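Mandelate racemase/muconate lactonizing enzyme (Roseovarius nubinhibens, PDB 2QDD) is a magnesium-binding member of the enolase superfamily whose own reaction is not established, probably acting on a carboxylate substrate as its relatives do. Local coordinates at residues A[239-244]-A[263-268]. Residues are numbered along the deposited sequence; the frame is centred on the assembly and turned at random. Where two conformers were deposited one is given.
Sequences PIMLDE and GVKIKP
Asp243 reaches over to the two lysines of 263-268 with its CG anti to the backbone N (chi1 -175°), laying the carboxylate beside both chains. Lys267 crosses it at about a right angle and donates from NZ to the syn lone pair of Asp243 OD2, a 3.1 Å salt bridge. Lys265, extended beyond CG, runs obliquely past the same carboxylate, its CD 3.5 Å from Asp243 OD2, and carries its NZ on to Glu220. One water joins Asp243 OD2 to both amines; Arg270 pairs with Asp243 OD1, and Tyr59 bonds Lys267. Strands 240-242 and 263-266 are parallel neighbours in the TIM barrel, linked through helix 249-258, and the acids and lysines sit at their C-terminal ends, where Asp243 and Glu244 bind magnesium, though none is bound to this chain. Leu242 bonds twice to strand 263-266, N to Gly263 O (3.0 Å) and O from Lys265 N (2.8 Å). An alanine at Asp243 would remove a metal ligand and is likely to leave Lys267 and Arg270 without their shared carboxylate. Met241, bent at chi2 and chi3, sets SD over the Val264-Lys265 peptide face, 3.5 Å from Val264 C, while CE fills the place a Gly263 side chain would take.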
loop_
_atom_site.group_PDB
_atom_site.type_symbol
_atom_site.label_atom_id
_atom_site.label_comp_id
_atom_site.label_asym_id
_atom_site.label_seq_id
_atom_site.Cartn_x
_atom_site.Cartn_y
_atom_site.Cartn_z
ATOM N N PRO A 239 10.752 2.778 -21.351
ATOM C CA PRO A 239 9.446 2.137 -21.543
ATOM C C PRO A 239 9.542 0.608 -21.608
ATOM O O PRO A 239 10.423 0.075 -22.283
ATOM C CB PRO A 239 8.975 2.686 -22.907
ATOM C CG PRO A 239 9.745 3.924 -23.123
ATOM C CD PRO A 239 11.083 3.673 -22.476
ATOM N N ILE A 240 8.643 -0.077 -20.906
ATOM C CA ILE A 240 8.660 -1.538 -20.853
ATOM C C ILE A 240 7.452 -2.123 -21.579
ATOM O O ILE A 240 6.306 -1.746 -21.319
ATOM C CB ILE A 240 8.826 -2.080 -19.394
ATOM C CG1 ILE A 240 10.310 -2.164 -19.035
ATOM C CG2 ILE A 240 8.219 -3.478 -19.219
ATOM C CD1 ILE A 240 10.766 -1.097 -18.087
ATOM N N MET A 241 7.737 -3.027 -22.515
ATOM C CA MET A 241 6.730 -3.752 -23.284
ATOM C C MET A 241 6.664 -5.185 -22.757
ATOM O O MET A 241 7.679 -5.882 -22.718
ATOM C CB MET A 241 7.129 -3.739 -24.766
ATOM C CG MET A 241 6.343 -4.663 -25.696
ATOM S SD MET A 241 4.894 -3.945 -26.474
ATOM C CE MET A 241 5.414 -2.274 -26.895
ATOM N N LEU A 242 5.478 -5.616 -22.337
ATOM C CA LEU A 242 5.288 -7.003 -21.909
ATOM C C LEU A 242 4.675 -7.853 -23.009
ATOM O O LEU A 242 4.033 -7.323 -23.911
ATOM C CB LEU A 242 4.429 -7.073 -20.651
ATOM C CG LEU A 242 5.003 -6.426 -19.391
ATOM C CD1 LEU A 242 4.019 -6.602 -18.266
ATOM C CD2 LEU A 242 6.358 -7.001 -19.013
ATOM N N ASP A 243 4.885 -9.169 -22.927
ATOM C CA ASP A 243 4.506 -10.104 -23.993
ATOM C C ASP A 243 4.219 -11.494 -23.416
ATOM O O ASP A 243 3.070 -11.821 -23.129
ATOM C CB ASP A 243 5.597 -10.146 -25.083
ATOM C CG ASP A 243 5.218 -11.020 -26.294
ATOM O OD1 ASP A 243 4.039 -11.409 -26.447
ATOM O OD2 ASP A 243 6.120 -11.313 -27.109
ATOM N N GLU A 244 5.262 -12.296 -23.226
ATOM C CA GLU A 244 5.108 -13.739 -23.011
ATOM C C GLU A 244 4.522 -14.136 -21.654
ATOM O O GLU A 244 3.996 -15.238 -21.516
ATOM C CB GLU A 244 6.436 -14.462 -23.244
ATOM C CG GLU A 244 6.900 -14.454 -24.704
ATOM C CD GLU A 244 7.836 -13.296 -25.027
ATOM O OE1 GLU A 244 7.965 -12.376 -24.193
ATOM O OE2 GLU A 244 8.446 -13.301 -26.117
ATOM N N GLY A 263 3.219 -0.712 -22.494
ATOM C CA GLY A 263 2.771 -1.387 -23.694
ATOM C C GLY A 263 2.725 -2.885 -23.509
ATOM O O GLY A 263 3.458 -3.441 -22.677
ATOM N N VAL A 264 1.851 -3.534 -24.277
ATOM C CA VAL A 264 1.834 -4.995 -24.402
ATOM C C VAL A 264 1.838 -5.453 -25.872
ATOM O O VAL A 264 1.376 -4.731 -26.752
ATOM C CB VAL A 264 0.645 -5.666 -23.632
ATOM C CG1 VAL A 264 0.618 -5.240 -22.158
ATOM C CG2 VAL A 264 -0.703 -5.376 -24.306
ATOM N N LYS A 265 2.382 -6.643 -26.123
ATOM C CA LYS A 265 2.087 -7.399 -27.341
ATOM C C LYS A 265 0.852 -8.252 -27.136
ATOM O O LYS A 265 0.687 -8.871 -26.082
ATOM C CB LYS A 265 3.254 -8.312 -27.720
ATOM C CG LYS A 265 4.486 -7.584 -28.201
ATOM C CD LYS A 265 5.372 -8.509 -29.001
ATOM C CE LYS A 265 6.298 -7.728 -29.905
ATOM N NZ LYS A 265 7.427 -8.559 -30.408
ATOM N N ILE A 266 -0.019 -8.281 -28.140
ATOM C CA ILE A 266 -1.161 -9.194 -28.135
ATOM C C ILE A 266 -1.020 -10.236 -29.242
ATOM O O ILE A 266 -0.837 -9.896 -30.416
ATOM C CB ILE A 266 -2.517 -8.459 -28.270
ATOM C CG1 ILE A 266 -2.568 -7.244 -27.339
ATOM C CG2 ILE A 266 -3.676 -9.413 -27.964
ATOM C CD1 ILE A 266 -3.603 -6.250 -27.736
ATOM N N LYS A 267 -1.084 -11.506 -28.846
ATOM C CA LYS A 267 -0.926 -12.623 -29.764
ATOM C C LYS A 267 -2.029 -13.639 -29.513
ATOM O O LYS A 267 -2.061 -14.245 -28.446
ATOM C CB LYS A 267 0.452 -13.275 -29.591
ATOM C CG LYS A 267 1.611 -12.353 -29.922
ATOM C CD LYS A 267 2.915 -13.080 -29.919
ATOM C CE LYS A 267 4.047 -12.091 -29.777
ATOM N NZ LYS A 267 5.349 -12.805 -29.702
ATOM N N PRO A 268 -2.938 -13.821 -30.491
ATOM C CA PRO A 268 -4.111 -14.697 -30.372
ATOM C C PRO A 268 -3.810 -16.123 -29.887
ATOM O O PRO A 268 -4.558 -16.652 -29.065
ATOM C CB PRO A 268 -4.674 -14.725 -31.797
ATOM C CG PRO A 268 -4.248 -13.442 -32.390
ATOM C CD PRO A 268 -2.894 -13.155 -31.808
HETATM O O HOH W 1 4.422 -14.105 -27.047
HETATM O O HOH W 2 7.407 -11.132 -29.766
#